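Local coordinates for protein putative tetR family transcription regulator (Shewanella loihica, PDB 3PPB) that probably binds DNA through an N-terminal helix-turn-helix domain and regulates transcription as a member of the TetR family, at residues Q12-T17 with G44-H49; T17-F22 with E58-G63; L94-A99 with A105-Y110; G130-L135 with L152-C157. All blocks are in the same frame, centred on the assembly; numbering follows the deposited sequence.

Along the chain, contacts 1 and 2 interlock, while contacts 3 and 4 follow in series. Contacts 1 and 2 both start from helix 10-24, share Thr17 and have centres about 10 Å apart: one ties that helix to helix 43-49 of the predicted DNA-binding motif, the other to helix 53-74. Contact 3, with its centre about 13 Å from that of contact 2, joins helices 82-99 and 101-110 and touches contact 2 through Phe106 and through the Tyr110 hydroxyl. Contact 4, between helices 130-141 and 150-170, lies about 33 Å from contact 1, centre to centre. The all-helical chain thus runs from a predicted DNA-binding head to a body that meets the second subunit.

Contact 1: residues Q12-T17 with G44-H49; sequences QAILET and GTLFHH
Ile14 reaches from helix 10-24 onto helix 43-49, the C-terminal helix of the predicted helix-turn-helix motif of this TetR-type domain. The two helical segments cross at 90° with their axes 10.8 Å apart, and the contact between them is apolar. Both branches of Ile14 take part. CG2, anti to the backbone N, meets CD1 of Leu46 at 4.1 Å, while CD1 on the other branch comes down on the backbone of the facing helix, 3.9 Å from Leu46 CA. Leu56 and Phe50 also touch Ile14, so it sits in the small core of the three-helix head. Cutting Ile14 back to an alanine would probably leave Leu46 CD1 and the backbone beside it facing a gap, and the crossing less firmly set.

The side-chain hydrogen bonds stay within helix 10-24. On its outer side Gln12 NE2 donates to Glu16 OE2, which lies in the amide plane of Gln12. Thr17 OG1 folds back to donate to Ala13 O (2.9 Å), and Thr17 N reaches the same oxygen from the opposite face of its plane. At the margin of the crossing His49 runs at about a right angle to Ile14, with its ND1 4.0 Å from Ile14 CD1.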
# COMPACT_ATOMS: atom_id res chain seq x y z
N GLN A 12 -8.41 -14.19 -23.10
CA GLN A 12 -8.56 -14.59 -21.68
C GLN A 12 -7.35 -15.36 -21.17
O GLN A 12 -6.96 -15.15 -20.03
CB GLN A 12 -9.85 -15.41 -21.44
CG GLN A 12 -10.27 -15.58 -19.97
CD GLN A 12 -10.41 -14.28 -19.20
OE1 GLN A 12 -10.82 -13.23 -19.72
NE2 GLN A 12 -10.12 -14.35 -17.90
N ALA A 13 -6.76 -16.24 -22.01
CA ALA A 13 -5.56 -17.00 -21.67
C ALA A 13 -4.39 -16.03 -21.39
O ALA A 13 -3.65 -16.23 -20.43
CB ALA A 13 -5.19 -17.96 -22.79
N ILE A 14 -4.27 -14.95 -22.21
CA ILE A 14 -3.24 -13.92 -22.07
C ILE A 14 -3.45 -13.18 -20.75
O ILE A 14 -2.52 -13.11 -19.94
CB ILE A 14 -3.19 -12.94 -23.27
CG1 ILE A 14 -2.70 -13.65 -24.56
CG2 ILE A 14 -2.32 -11.71 -22.93
CD1 ILE A 14 -3.19 -13.03 -25.89
N LEU A 15 -4.68 -12.66 -20.51
CA LEU A 15 -5.02 -11.91 -19.30
C LEU A 15 -4.76 -12.73 -18.02
O LEU A 15 -4.08 -12.23 -17.13
CB LEU A 15 -6.47 -11.45 -19.36
CG LEU A 15 -6.74 -10.25 -20.25
CD1 LEU A 15 -8.21 -10.18 -20.64
CD2 LEU A 15 -6.31 -8.95 -19.58
N GLU A 16 -5.23 -13.99 -17.97
CA GLU A 16 -5.05 -14.93 -16.84
C GLU A 16 -3.57 -15.28 -16.60
O GLU A 16 -3.15 -15.39 -15.45
CB GLU A 16 -5.82 -16.24 -17.10
CG GLU A 16 -7.31 -16.15 -16.83
CD GLU A 16 -8.05 -17.47 -16.92
OE1 GLU A 16 -7.48 -18.51 -16.51
OE2 GLU A 16 -9.22 -17.46 -17.36
N THR A 17 -2.80 -15.50 -17.69
CA THR A 17 -1.37 -15.85 -17.61
C THR A 17 -0.59 -14.62 -17.14
O THR A 17 0.28 -14.76 -16.28
CB THR A 17 -0.85 -16.42 -18.95
OG1 THR A 17 -1.42 -17.71 -19.20
CG2 THR A 17 0.65 -16.53 -18.98
N GLY A 44 2.65 -12.60 -31.86
CA GLY A 44 1.86 -11.79 -32.76
C GLY A 44 0.42 -11.62 -32.29
O GLY A 44 -0.12 -10.51 -32.35
N THR A 45 -0.19 -12.71 -31.79
CA THR A 45 -1.55 -12.72 -31.23
C THR A 45 -1.61 -11.86 -29.95
O THR A 45 -2.62 -11.15 -29.74
CB THR A 45 -1.99 -14.15 -30.95
OG1 THR A 45 -1.81 -14.93 -32.13
CG2 THR A 45 -3.44 -14.24 -30.49
N LEU A 46 -0.55 -11.90 -29.10
CA LEU A 46 -0.51 -11.10 -27.89
C LEU A 46 -0.55 -9.60 -28.23
O LEU A 46 -1.29 -8.85 -27.57
CB LEU A 46 0.74 -11.41 -27.04
CG LEU A 46 0.76 -10.80 -25.63
CD1 LEU A 46 1.43 -11.73 -24.67
CD2 LEU A 46 1.50 -9.45 -25.60
N PHE A 47 0.25 -9.17 -29.23
CA PHE A 47 0.35 -7.76 -29.60
C PHE A 47 -0.89 -7.26 -30.34
O PHE A 47 -1.15 -6.06 -30.28
CB PHE A 47 1.63 -7.47 -30.39
CG PHE A 47 2.83 -7.52 -29.48
CD1 PHE A 47 3.00 -6.57 -28.47
CD2 PHE A 47 3.75 -8.55 -29.58
CE1 PHE A 47 4.09 -6.64 -27.60
CE2 PHE A 47 4.85 -8.61 -28.71
CZ PHE A 47 5.00 -7.66 -27.73
N HIS A 48 -1.67 -8.16 -30.97
CA HIS A 48 -2.92 -7.80 -31.63
C HIS A 48 -3.92 -7.27 -30.60
O HIS A 48 -4.39 -6.14 -30.73
CB HIS A 48 -3.51 -9.00 -32.39
CG HIS A 48 -4.90 -8.76 -32.90
ND1 HIS A 48 -5.16 -7.91 -33.97
CD2 HIS A 48 -6.08 -9.28 -32.46
CE1 HIS A 48 -6.47 -7.94 -34.15
NE2 HIS A 48 -7.07 -8.75 -33.27
N HIS A 49 -4.20 -8.06 -29.54
CA HIS A 49 -5.11 -7.67 -28.46
C HIS A 49 -4.48 -6.60 -27.57
O HIS A 49 -5.20 -5.71 -27.11
CB HIS A 49 -5.54 -8.88 -27.62
CG HIS A 49 -6.25 -9.96 -28.39
ND1 HIS A 49 -5.72 -11.24 -28.49
CD2 HIS A 49 -7.43 -9.93 -29.06
CE1 HIS A 49 -6.59 -11.94 -29.20
NE2 HIS A 49 -7.63 -11.19 -29.57

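Contact 2: residues T17-F22 with E58-G63; sequences TALQLF and EQLFLG. With EDO (1,2-ethanediol), chain I.
Leu60 pushes from helix 53-74 into the flank of helix 10-24, and the whole contact is built round this one side chain. The segments cross nearly at a right angle (95°), with 10.7 Å between their axes and Leu19 as the residue opposite Leu60. From CB, which points toward the other helix, the chain goes to CG, held anti to the backbone N (chi1 178°). That torsion sends the fork toward helix 10-24, and the two methyls then divide the work.

CD1 rests on CB of Leu19, 4.0 Å away. It also approaches Leu15 O, one turn earlier, and so joins this contact to the crossing of residues 12-17 with 44-49. CD2 goes deeper and lies against main chain: it is 3.6 Å from Leu19 CA and 4.2 Å from Ala18 C. The same methyl meets Phe22 at CD2 of the ring, 3.8 Å away, as the two side chains slide past each other in opposite directions. Ala18 CB lies over one face of the Phe22 ring, toward the rim, and Phe106 of helix 101-110 packs against Leu60.

At the start of segment 58-63, away from this crossing, Glu58 OE2 accepts a hydrogen bond of 2.7 Å from O1 of a bound ethanediol, probably a crystallisation additive, which Glu117 N also holds. Between the helices themselves everything is hydrocarbon on hydrocarbon or on backbone: this buried joint of the probable DNA-binding head to the long helix 53-74 depends on fit and exclusion of water, with no directional bond across it.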
# COMPACT_ATOMS: atom_id res chain seq x y z
N THR A 17 -2.80 -15.50 -17.69
CA THR A 17 -1.37 -15.85 -17.61
C THR A 17 -0.59 -14.62 -17.14
O THR A 17 0.28 -14.76 -16.28
CB THR A 17 -0.85 -16.42 -18.95
OG1 THR A 17 -1.42 -17.71 -19.20
CG2 THR A 17 0.65 -16.53 -18.98
N ALA A 18 -0.92 -13.42 -17.70
CA ALA A 18 -0.30 -12.13 -17.32
C ALA A 18 -0.51 -11.86 -15.83
O ALA A 18 0.44 -11.45 -15.15
CB ALA A 18 -0.89 -10.98 -18.14
N LEU A 19 -1.73 -12.11 -15.31
CA LEU A 19 -2.06 -11.90 -13.90
C LEU A 19 -1.13 -12.73 -13.02
O LEU A 19 -0.51 -12.19 -12.11
CB LEU A 19 -3.54 -12.25 -13.61
CG LEU A 19 -3.97 -12.23 -12.13
CD1 LEU A 19 -4.15 -10.80 -11.61
CD2 LEU A 19 -5.25 -13.01 -11.93
N GLN A 20 -0.99 -14.04 -13.33
CA GLN A 20 -0.10 -14.94 -12.61
C GLN A 20 1.35 -14.44 -12.64
O GLN A 20 1.99 -14.35 -11.59
CB GLN A 20 -0.17 -16.36 -13.21
CG GLN A 20 -1.48 -17.09 -12.97
N LEU A 21 1.86 -14.09 -13.82
CA LEU A 21 3.26 -13.68 -13.97
C LEU A 21 3.57 -12.31 -13.39
O LEU A 21 4.62 -12.16 -12.78
CB LEU A 21 3.70 -13.74 -15.44
CG LEU A 21 3.77 -15.14 -16.06
CD1 LEU A 21 3.85 -15.07 -17.55
CD2 LEU A 21 4.97 -15.94 -15.51
N PHE A 22 2.66 -11.32 -13.55
CA PHE A 22 2.87 -9.98 -12.98
C PHE A 22 2.91 -10.04 -11.45
O PHE A 22 3.53 -9.19 -10.83
CB PHE A 22 1.80 -8.98 -13.45
CG PHE A 22 1.85 -8.56 -14.90
CD1 PHE A 22 2.99 -8.77 -15.67
CD2 PHE A 22 0.76 -7.94 -15.50
CE1 PHE A 22 3.04 -8.37 -17.00
CE2 PHE A 22 0.80 -7.54 -16.83
CZ PHE A 22 1.95 -7.76 -17.58
N GLU A 58 -2.70 -2.38 -17.89
CA GLU A 58 -3.79 -1.42 -17.67
C GLU A 58 -5.17 -2.09 -17.83
O GLU A 58 -6.05 -1.86 -17.00
CB GLU A 58 -3.66 -0.24 -18.62
CG GLU A 58 -2.48 0.65 -18.27
CD GLU A 58 -2.15 1.76 -19.25
OE1 GLU A 58 -2.82 1.86 -20.31
OE2 GLU A 58 -1.22 2.54 -18.96
N GLN A 59 -5.31 -2.95 -18.86
CA GLN A 59 -6.56 -3.67 -19.12
C GLN A 59 -6.82 -4.69 -18.02
O GLN A 59 -7.96 -4.83 -17.57
CB GLN A 59 -6.57 -4.34 -20.52
CG GLN A 59 -6.63 -3.35 -21.70
CD GLN A 59 -7.76 -2.35 -21.60
OE1 GLN A 59 -8.94 -2.71 -21.59
NE2 GLN A 59 -7.43 -1.07 -21.49
N LEU A 60 -5.76 -5.38 -17.57
CA LEU A 60 -5.86 -6.34 -16.47
C LEU A 60 -6.29 -5.61 -15.19
O LEU A 60 -7.23 -6.04 -14.51
CB LEU A 60 -4.50 -7.03 -16.28
CG LEU A 60 -4.41 -8.04 -15.14
CD1 LEU A 60 -5.40 -9.20 -15.33
CD2 LEU A 60 -2.99 -8.55 -14.99
N PHE A 61 -5.60 -4.50 -14.87
CA PHE A 61 -5.84 -3.66 -13.70
C PHE A 61 -7.30 -3.25 -13.61
O PHE A 61 -7.94 -3.52 -12.59
CB PHE A 61 -4.93 -2.41 -13.74
CG PHE A 61 -5.06 -1.47 -12.56
CD1 PHE A 61 -4.44 -1.76 -11.36
CD2 PHE A 61 -5.78 -0.29 -12.67
CE1 PHE A 61 -4.58 -0.90 -10.27
CE2 PHE A 61 -5.88 0.58 -11.59
CZ PHE A 61 -5.28 0.28 -10.40
N LEU A 62 -7.84 -2.64 -14.68
CA LEU A 62 -9.23 -2.15 -14.71
C LEU A 62 -10.22 -3.31 -14.63
O LEU A 62 -11.26 -3.18 -13.95
CB LEU A 62 -9.50 -1.29 -15.96
CG LEU A 62 -8.71 0.02 -16.08
CD1 LEU A 62 -8.86 0.62 -17.46
CD2 LEU A 62 -9.11 1.05 -14.99
N GLY A 63 -9.87 -4.43 -15.26
CA GLY A 63 -10.68 -5.65 -15.25
C GLY A 63 -10.86 -6.21 -13.86
O GLY A 63 -12.00 -6.48 -13.45
C1 EDO I . 1.16 1.03 -16.49
O1 EDO I . 0.16 2.04 -16.70
C2 EDO I . 2.39 1.24 -17.36
O2 EDO I . 2.66 2.62 -17.67

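Contact 3: residues L94-A99 with A105-Y110; sequences LTWAMA and AFFQLY. With EDO (1,2-ethanediol), chain F; EDO (1,2-ethanediol), chain G.
Trp96 and Phe107 carry this contact alone, burying nearly equal areas, 42 and 40 Å², against each other. The indole presents the CZ3-CH2 side of its six-membered ring: CZ3 and CH2 both lie 3.5 Å from Phe107 CE2, and CZ3 is 3.7 Å from CD2 of the same ring. With the planes inclined at 29° and the centroids 5.3 Å apart, the rings are close to parallel but slid so far that they barely overlap.

Trp96 CG stands anti to the backbone N (chi1 180°), which swings the indole off helix 82-99 toward helix 101-110. At the other end of the indole, NE1 makes a weak hydrogen bond of 3.2 Å to O1 of an ethanediol, which lies at the ring edge, near its plane, and is also bonded to Glu67. Phe68 of helix 53-74 packs edge-to-face with both rings, and Lys65 makes a cation-pi contact with Phe107. A leucine in place of Trp96 would probably leave one side of the Phe107 ring without its aromatic neighbour and the weakly bound ethanediol without its N-H donor.

Only Asn100 separates helices 82-99 and 101-110, and the ring pair packs these two successive helices together. Trp96, Phe107 and Phe68 form an aromatic cluster where both meet helix 53-74, within the all-helical, tetracyclin-repressor-like fold of this chain.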
# COMPACT_ATOMS: atom_id res chain seq x y z
N LEU A 94 -13.16 -7.51 2.20
CA LEU A 94 -12.19 -8.37 2.89
C LEU A 94 -12.45 -9.84 2.55
O LEU A 94 -11.49 -10.56 2.33
CB LEU A 94 -12.22 -8.11 4.42
CG LEU A 94 -11.16 -7.11 4.98
CD1 LEU A 94 -11.14 -5.80 4.22
CD2 LEU A 94 -11.44 -6.78 6.45
N THR A 95 -13.74 -10.26 2.42
CA THR A 95 -14.09 -11.63 2.04
C THR A 95 -13.57 -11.90 0.63
O THR A 95 -12.98 -12.96 0.39
CB THR A 95 -15.59 -11.87 2.14
OG1 THR A 95 -15.99 -11.64 3.49
CG2 THR A 95 -16.02 -13.28 1.71
N TRP A 96 -13.75 -10.93 -0.28
CA TRP A 96 -13.28 -11.05 -1.66
C TRP A 96 -11.77 -11.24 -1.68
O TRP A 96 -11.28 -12.11 -2.40
CB TRP A 96 -13.71 -9.83 -2.49
CG TRP A 96 -13.26 -9.89 -3.93
CD1 TRP A 96 -13.98 -10.34 -5.00
CD2 TRP A 96 -11.97 -9.50 -4.44
NE1 TRP A 96 -13.23 -10.24 -6.15
CE2 TRP A 96 -11.98 -9.75 -5.83
CE3 TRP A 96 -10.81 -8.96 -3.86
CZ2 TRP A 96 -10.89 -9.44 -6.65
CZ3 TRP A 96 -9.72 -8.70 -4.67
CH2 TRP A 96 -9.76 -8.95 -6.05
N ALA A 97 -11.03 -10.44 -0.87
CA ALA A 97 -9.56 -10.51 -0.75
C ALA A 97 -9.08 -11.91 -0.31
O ALA A 97 -8.09 -12.39 -0.83
CB ALA A 97 -9.08 -9.46 0.24
N MSE A 98 -9.79 -12.54 0.66
CA MSE A 98 -9.44 -13.87 1.16
C MSE A 98 -9.84 -14.94 0.15
O MSE A 98 -9.16 -15.96 0.05
CB MSE A 98 -10.11 -14.15 2.52
CG MSE A 98 -9.73 -13.14 3.62
SE MSE A 98 -7.78 -12.92 3.93
CE MSE A 98 -7.41 -14.68 4.85
N ALA A 99 -10.93 -14.72 -0.60
CA ALA A 99 -11.41 -15.69 -1.60
C ALA A 99 -10.60 -15.67 -2.91
O ALA A 99 -10.64 -16.66 -3.63
CB ALA A 99 -12.88 -15.42 -1.91
N ALA A 105 -3.23 -10.25 -4.22
CA ALA A 105 -1.78 -9.99 -4.25
C ALA A 105 -1.45 -8.95 -5.36
O ALA A 105 -0.61 -8.09 -5.14
CB ALA A 105 -1.03 -11.29 -4.50
N PHE A 106 -2.17 -9.01 -6.51
CA PHE A 106 -2.08 -8.08 -7.64
C PHE A 106 -2.45 -6.67 -7.16
O PHE A 106 -1.75 -5.72 -7.53
CB PHE A 106 -2.99 -8.54 -8.80
CG PHE A 106 -3.08 -7.57 -9.96
CD1 PHE A 106 -2.12 -7.58 -10.96
CD2 PHE A 106 -4.11 -6.63 -10.03
CE1 PHE A 106 -2.18 -6.66 -12.02
CE2 PHE A 106 -4.16 -5.71 -11.09
CZ PHE A 106 -3.21 -5.75 -12.08
N PHE A 107 -3.51 -6.52 -6.32
CA PHE A 107 -3.88 -5.19 -5.77
C PHE A 107 -2.79 -4.69 -4.84
O PHE A 107 -2.36 -3.54 -4.93
CB PHE A 107 -5.22 -5.23 -5.02
CG PHE A 107 -6.49 -5.24 -5.83
CD1 PHE A 107 -6.51 -4.80 -7.15
CD2 PHE A 107 -7.69 -5.63 -5.25
CE1 PHE A 107 -7.69 -4.78 -7.88
CE2 PHE A 107 -8.88 -5.57 -5.97
CZ PHE A 107 -8.87 -5.16 -7.29
N GLN A 108 -2.31 -5.55 -3.96
CA GLN A 108 -1.27 -5.20 -3.00
C GLN A 108 -0.04 -4.69 -3.77
O GLN A 108 0.54 -3.67 -3.43
CB GLN A 108 -0.99 -6.43 -2.12
CG GLN A 108 -0.56 -6.14 -0.70
CD GLN A 108 -1.50 -5.30 0.13
OE1 GLN A 108 -1.35 -4.09 0.21
NE2 GLN A 108 -2.43 -5.92 0.87
N LEU A 109 0.29 -5.32 -4.88
CA LEU A 109 1.45 -4.88 -5.65
C LEU A 109 1.21 -3.65 -6.53
O LEU A 109 2.15 -2.87 -6.70
CB LEU A 109 1.94 -6.02 -6.55
CG LEU A 109 2.58 -7.22 -5.86
CD1 LEU A 109 2.52 -8.44 -6.77
CD2 LEU A 109 4.02 -6.91 -5.46
N TYR A 110 0.02 -3.49 -7.13
CA TYR A 110 -0.16 -2.45 -8.16
C TYR A 110 -1.17 -1.31 -7.88
O TYR A 110 -1.03 -0.26 -8.51
CB TYR A 110 -0.57 -3.13 -9.49
CG TYR A 110 0.50 -4.06 -10.03
CD1 TYR A 110 1.53 -3.58 -10.83
CD2 TYR A 110 0.47 -5.42 -9.75
CE1 TYR A 110 2.52 -4.43 -11.31
CE2 TYR A 110 1.46 -6.28 -10.23
CZ TYR A 110 2.49 -5.77 -11.00
OH TYR A 110 3.47 -6.61 -11.47
C1 EDO F . 1.59 -1.46 -1.15
O1 EDO F . 0.71 -2.54 -0.83
C2 EDO F . 0.78 -0.17 -1.20
O2 EDO F . 1.52 0.85 -1.90
C1 EDO G . -14.36 -12.48 -8.56
O1 EDO G . -13.27 -11.69 -9.05
C2 EDO G . -15.59 -11.59 -8.40
O2 EDO G . -16.66 -12.33 -7.80

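Contact 4: residues G130-L135 with L152-C157; sequences GFIAEL and LMQDNC
Gln154 lies across Ile132 and Ala133 and supplies the touching atoms of helix 150-170, with Cys157 flanking it at a greater distance. The apolar part of the contact uses its stem. CG, anti to the backbone N (chi1 -167°), comes 4.0 Å from the CG2 methyl of Ile132, and the chain beyond it stays extended, so the amide is carried past the isoleucine at about a right angle to it. Ile132 lies over one face of that amide, with CB and CG2 above Gln154 CD. Ile132 CB is 4.1 Å from Gln154 NE2, and its CD1 4.2 Å from the same nitrogen.

The polar end of Gln154 divides in two. OE1 turns to the Ala133 side and stands 3.8 Å from Ala133 CB, a van der Waals approach. NE2 donates to Met125 O of helix 118-128, with a weak bond to Leu129 O at the junction before helix 130-141. In this conformer main-chain carbonyls take up the buried NH2, which probably limits its rotation; a second modelled conformer makes this less certain.

The contact belongs to the C-terminal helical body, which in TetR relatives usually carries the ligand pocket and dimer interface; a tetraethylene glycol about 3 Å from the Ile132 side chain is consistent with a pocket here. The CA atoms of Ala133 and Gln154 are 6.5 Å apart. Behind helix 130-141, Phe131 and Leu135 pack on Leu89 of helix 82-99. Cys157 and Met153 touch helix 178-192, while Asn156 is hydrogen-bonded to Gln160 of the second subunit, so helix 150-170 stands between helix 130-141 and the dimer partner.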
# COMPACT_ATOMS: atom_id res chain seq x y z
N GLY A 130 -16.46 4.81 -8.17
CA GLY A 130 -17.12 6.10 -8.00
C GLY A 130 -18.18 6.11 -6.91
O GLY A 130 -18.42 7.15 -6.26
N PHE A 131 -18.82 4.94 -6.67
CA PHE A 131 -19.88 4.81 -5.66
C PHE A 131 -19.33 5.07 -4.24
O PHE A 131 -20.11 5.42 -3.36
CB PHE A 131 -20.56 3.43 -5.73
CG PHE A 131 -19.74 2.27 -5.22
CD1 PHE A 131 -18.90 1.56 -6.08
CD2 PHE A 131 -19.79 1.89 -3.89
CE1 PHE A 131 -18.13 0.51 -5.61
CE2 PHE A 131 -19.01 0.84 -3.41
CZ PHE A 131 -18.18 0.15 -4.27
N ILE A 132 -18.00 4.86 -4.03
CA ILE A 132 -17.38 5.05 -2.70
C ILE A 132 -17.46 6.51 -2.31
O ILE A 132 -17.92 6.80 -1.20
CB ILE A 132 -15.94 4.49 -2.60
CG1 ILE A 132 -15.94 2.95 -2.70
CG2 ILE A 132 -15.27 4.94 -1.29
CD1 ILE A 132 -14.51 2.29 -2.80
N ALA A 133 -17.06 7.43 -3.20
CA ALA A 133 -17.15 8.87 -2.95
C ALA A 133 -18.62 9.30 -2.75
O ALA A 133 -18.88 10.19 -1.95
CB ALA A 133 -16.52 9.66 -4.10
N GLU A 134 -19.58 8.64 -3.46
CA GLU A 134 -20.99 8.98 -3.31
C GLU A 134 -21.48 8.60 -1.90
O GLU A 134 -22.21 9.38 -1.28
CB GLU A 134 -21.84 8.33 -4.40
CG GLU A 134 -23.33 8.71 -4.36
CD GLU A 134 -23.70 10.18 -4.19
OE1 GLU A 134 -23.03 11.05 -4.79
OE2 GLU A 134 -24.71 10.45 -3.49
N LEU A 135 -21.04 7.44 -1.38
CA LEU A 135 -21.40 7.03 -0.02
C LEU A 135 -20.79 7.96 1.02
O LEU A 135 -21.46 8.29 2.00
CB LEU A 135 -21.01 5.59 0.25
CG LEU A 135 -21.87 4.55 -0.48
CD1 LEU A 135 -21.25 3.18 -0.37
CD2 LEU A 135 -23.31 4.54 0.04
N LEU A 152 -8.87 12.53 -0.45
CA LEU A 152 -8.01 12.08 0.64
C LEU A 152 -8.75 10.97 1.39
O LEU A 152 -8.16 9.97 1.75
CB LEU A 152 -7.65 13.26 1.58
CG LEU A 152 -6.82 12.92 2.84
CD1 LEU A 152 -5.52 12.15 2.51
CD2 LEU A 152 -6.52 14.17 3.62
N MSE A 153 -10.06 11.15 1.61
CA MSE A 153 -10.86 10.15 2.30
C MSE A 153 -10.91 8.85 1.47
O MSE A 153 -10.79 7.79 2.06
CB MSE A 153 -12.26 10.70 2.61
CG MSE A 153 -12.21 11.90 3.58
SE MSE A 153 -14.00 12.49 4.00
CE MSE A 153 -14.46 11.20 5.32
N GLN A 154 -11.07 8.93 0.11
CA GLN A 154 -11.12 7.69 -0.69
C GLN A 154 -9.76 7.01 -0.67
O GLN A 154 -9.72 5.79 -0.52
CB GLN A 154 -11.61 7.90 -2.14
CG GLN A 154 -11.94 6.55 -2.82
CD GLN A 154 -12.70 6.59 -4.13
OE1 GLN A 154 -13.34 7.59 -4.50
NE2 GLN A 154 -12.69 5.47 -4.85
N ASP A 155 -8.63 7.78 -0.76
CA ASP A 155 -7.29 7.17 -0.67
C ASP A 155 -7.14 6.50 0.67
O ASP A 155 -6.53 5.43 0.76
CB ASP A 155 -6.18 8.20 -0.87
CG ASP A 155 -5.91 8.59 -2.31
OD1 ASP A 155 -6.48 7.95 -3.21
OD2 ASP A 155 -5.14 9.55 -2.52
N ASN A 156 -7.68 7.14 1.73
CA ASN A 156 -7.58 6.60 3.07
C ASN A 156 -8.33 5.27 3.15
O ASN A 156 -7.78 4.32 3.71
CB ASN A 156 -8.08 7.61 4.10
CG ASN A 156 -8.00 7.06 5.48
OD1 ASN A 156 -6.92 6.86 6.06
ND2 ASN A 156 -9.16 6.65 5.94
N CYS A 157 -9.56 5.18 2.59
CA CYS A 157 -10.33 3.92 2.55
C CYS A 157 -9.49 2.84 1.89
O CYS A 157 -9.40 1.72 2.38
CB CYS A 157 -11.65 4.10 1.79
SG CYS A 157 -12.83 5.17 2.61